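Local coordinates for bacteriophage virulence determinant (Salmonella enterica subsp. enterica serovar Typhimurium str. 14028S, PDB 6GGR), which probably acts as a zinc metalloprotease of the PipA family, delivered as a virulence effector and directed at a host protein, at residues Ser163-Val168 with Glu189-Ile194. Residues are numbered along the deposited sequence; the frame is centred on the assembly and turned at random.
Sequences SFIHQV and EYTNII. Unlike the reference sequence in segment 163-168: Q167 (reference Glu).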
loop_
_atom_site.group_PDB
_atom_site.type_symbol
_atom_site.label_atom_id
_atom_site.label_comp_id
_atom_site.label_asym_id
_atom_site.label_seq_id
_atom_site.Cartn_x
_atom_site.Cartn_y
_atom_site.Cartn_z
ATOM N N SER B 163 12.481 -0.486 -1.443
ATOM C CA SER B 163 11.252 -1.262 -1.296
ATOM C C SER B 163 11.551 -2.671 -0.799
ATOM O O SER B 163 10.868 -3.186 0.093
ATOM C CB SER B 163 10.500 -1.311 -2.623
ATOM O OG SER B 163 10.258 -0.011 -3.125
ATOM N N PHE B 164 12.572 -3.312 -1.373
ATOM C CA PHE B 164 12.938 -4.661 -0.950
ATOM C C PHE B 164 13.382 -4.676 0.507
ATOM O O PHE B 164 12.944 -5.522 1.295
ATOM C CB PHE B 164 14.040 -5.206 -1.859
ATOM C CG PHE B 164 13.527 -5.880 -3.102
ATOM C CD1 PHE B 164 12.618 -5.247 -3.933
ATOM C CD2 PHE B 164 13.972 -7.146 -3.448
ATOM C CE1 PHE B 164 12.152 -5.868 -5.073
ATOM C CE2 PHE B 164 13.515 -7.770 -4.588
ATOM C CZ PHE B 164 12.604 -7.131 -5.404
ATOM N N ILE B 165 14.256 -3.742 0.885
ATOM C CA ILE B 165 14.764 -3.710 2.256
ATOM C C ILE B 165 13.639 -3.393 3.233
ATOM O O ILE B 165 13.562 -3.972 4.323
ATOM C CB ILE B 165 15.915 -2.694 2.369
ATOM C CG1 ILE B 165 17.116 -3.143 1.524
ATOM C CG2 ILE B 165 16.323 -2.486 3.831
ATOM C CD1 ILE B 165 17.692 -4.497 1.908
ATOM N N HIS B 166 12.753 -2.471 2.861
ATOM C CA HIS B 166 11.630 -2.133 3.730
ATOM C C HIS B 166 10.788 -3.364 4.042
ATOM O O HIS B 166 10.450 -3.621 5.203
ATOM C CB HIS B 166 10.776 -1.047 3.075
ATOM C CG HIS B 166 9.665 -0.547 3.947
ATOM N ND1 HIS B 166 9.710 0.673 4.584
ATOM C CD2 HIS B 166 8.484 -1.111 4.296
ATOM C CE1 HIS B 166 8.600 0.846 5.280
ATOM N NE2 HIS B 166 7.840 -0.223 5.123
ATOM N N GLN B 167 10.436 -4.141 3.015
ATOM C CA GLN B 167 9.614 -5.325 3.244
ATOM C C GLN B 167 10.385 -6.387 4.016
ATOM O O GLN B 167 9.820 -7.064 4.883
ATOM C CB GLN B 167 9.119 -5.894 1.914
ATOM C CG GLN B 167 8.256 -4.946 1.105
ATOM C CD GLN B 167 7.066 -4.418 1.879
ATOM O OE1 GLN B 167 6.575 -5.060 2.807
ATOM N NE2 GLN B 167 6.601 -3.237 1.505
ATOM N N VAL B 168 11.672 -6.553 3.715
ATOM C CA VAL B 168 12.478 -7.531 4.439
ATOM C C VAL B 168 12.609 -7.129 5.901
ATOM O O VAL B 168 12.550 -7.976 6.800
ATOM C CB VAL B 168 13.853 -7.692 3.765
ATOM C CG1 VAL B 168 14.817 -8.494 4.649
ATOM C CG2 VAL B 168 13.695 -8.377 2.413
ATOM N N GLU B 189 12.986 3.779 9.848
ATOM C CA GLU B 189 14.266 4.195 10.410
ATOM C C GLU B 189 15.340 3.150 10.138
ATOM O O GLU B 189 16.446 3.483 9.695
ATOM C CB GLU B 189 14.125 4.472 11.908
ATOM C CG GLU B 189 13.207 5.655 12.208
ATOM C CD GLU B 189 13.598 6.422 13.455
ATOM O OE1 GLU B 189 14.482 5.951 14.200
ATOM O OE2 GLU B 189 13.014 7.503 13.690
ATOM N N TYR B 190 15.027 1.874 10.382
ATOM C CA TYR B 190 15.940 0.796 10.012
ATOM C C TYR B 190 16.310 0.876 8.538
ATOM O O TYR B 190 17.488 0.799 8.173
ATOM C CB TYR B 190 15.300 -0.564 10.312
ATOM C CG TYR B 190 15.546 -1.116 11.698
ATOM C CD1 TYR B 190 16.809 -1.080 12.277
ATOM C CD2 TYR B 190 14.513 -1.696 12.421
ATOM C CE1 TYR B 190 17.032 -1.598 13.540
ATOM C CE2 TYR B 190 14.724 -2.212 13.686
ATOM C CZ TYR B 190 15.984 -2.162 14.240
ATOM O OH TYR B 190 16.195 -2.678 15.498
ATOM N N THR B 191 15.304 1.019 7.670
ATOM C CA THR B 191 15.566 1.061 6.238
ATOM C C THR B 191 16.465 2.239 5.882
ATOM O O THR B 191 17.416 2.087 5.106
ATOM C CB THR B 191 14.242 1.120 5.467
ATOM O OG1 THR B 191 13.454 -0.035 5.788
ATOM C CG2 THR B 191 14.478 1.146 3.967
ATOM N N ASN B 192 16.199 3.417 6.456
ATOM C CA ASN B 192 17.057 4.573 6.201
ATOM C C ASN B 192 18.507 4.274 6.561
ATOM O O ASN B 192 19.429 4.598 5.803
ATOM C CB ASN B 192 16.567 5.786 6.991
ATOM C CG ASN B 192 15.308 6.407 6.407
ATOM O OD1 ASN B 192 14.915 6.120 5.276
ATOM N ND2 ASN B 192 14.681 7.286 7.177
ATOM N N ILE B 193 18.729 3.671 7.732
ATOM C CA ILE B 193 20.087 3.438 8.219
ATOM C C ILE B 193 20.794 2.396 7.362
ATOM O O ILE B 193 21.964 2.558 6.996
ATOM C CB ILE B 193 20.053 3.007 9.694
ATOM C CG1 ILE B 193 19.454 4.120 10.555
ATOM C CG2 ILE B 193 21.463 2.646 10.180
ATOM C CD1 ILE B 193 19.083 3.679 11.961
ATOM N N ILE B 194 20.104 1.295 7.060
ATOM C CA ILE B 194 20.693 0.229 6.258
ATOM C C ILE B 194 21.123 0.766 4.899
ATOM O O ILE B 194 22.246 0.525 4.440
ATOM C CB ILE B 194 19.695 -0.935 6.119
ATOM C CG1 ILE B 194 19.454 -1.575 7.486
ATOM C CG2 ILE B 194 20.200 -1.980 5.123
ATOM C CD1 ILE B 194 18.268 -2.518 7.520
#
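T191 and H166 mark the closest approach of the two backbones, with their CA atoms 5.7 Å apart. The two side chains cross at about a right angle. The hydroxyl of T191 lies over the backbone of the facing helix rather than bonding to it: T191 OG1 is 3.5 Å from H166 CA, a distance of plain contact. OG1 is turned beside its own backbone N (chi1 -59°), back along its helix, where it hydrogen-bonds to V187 O. The same rotation sends the T191 methyl to I165, with T191 CG2 and I165 CG2 4.1 Å apart.

Towards 189-194, I165 makes its nearest contacts through its CG2 branch. With CG2 anti to the backbone N, this methyl sits between T191 and I194; I165 CG2 to I194 CG2 is also 4.1 Å, and I194 CD1 stands at 4.2 Å from I165 CG2. The result is a small apolar patch of methyl groups, and I77 of helix 64-84 touches I165 as well.

H166 extends its ring from a CG anti to the backbone N (chi1 -175°). ND1 is 4.0 Å from T191 OG1, too far for a bond, and this buried nitrogen has no partner in the model. H166 NE2 makes a weak hydrogen bond with the backbone of another protein's chain.

The axes of 163-168 and 189-194 pass 9.2 Å apart, their directions 133° from each other, an oblique crossing nearer antiparallel than parallel. H166, H170 and D177 form the zinc site seen in this protein, although no zinc is bound to this chain here; T191 packs against the backbone of its first histidine. Q167 replaces the reference Glu, so the natural sequence reads HExxH, the helix signature characteristic of zincin metalloproteases.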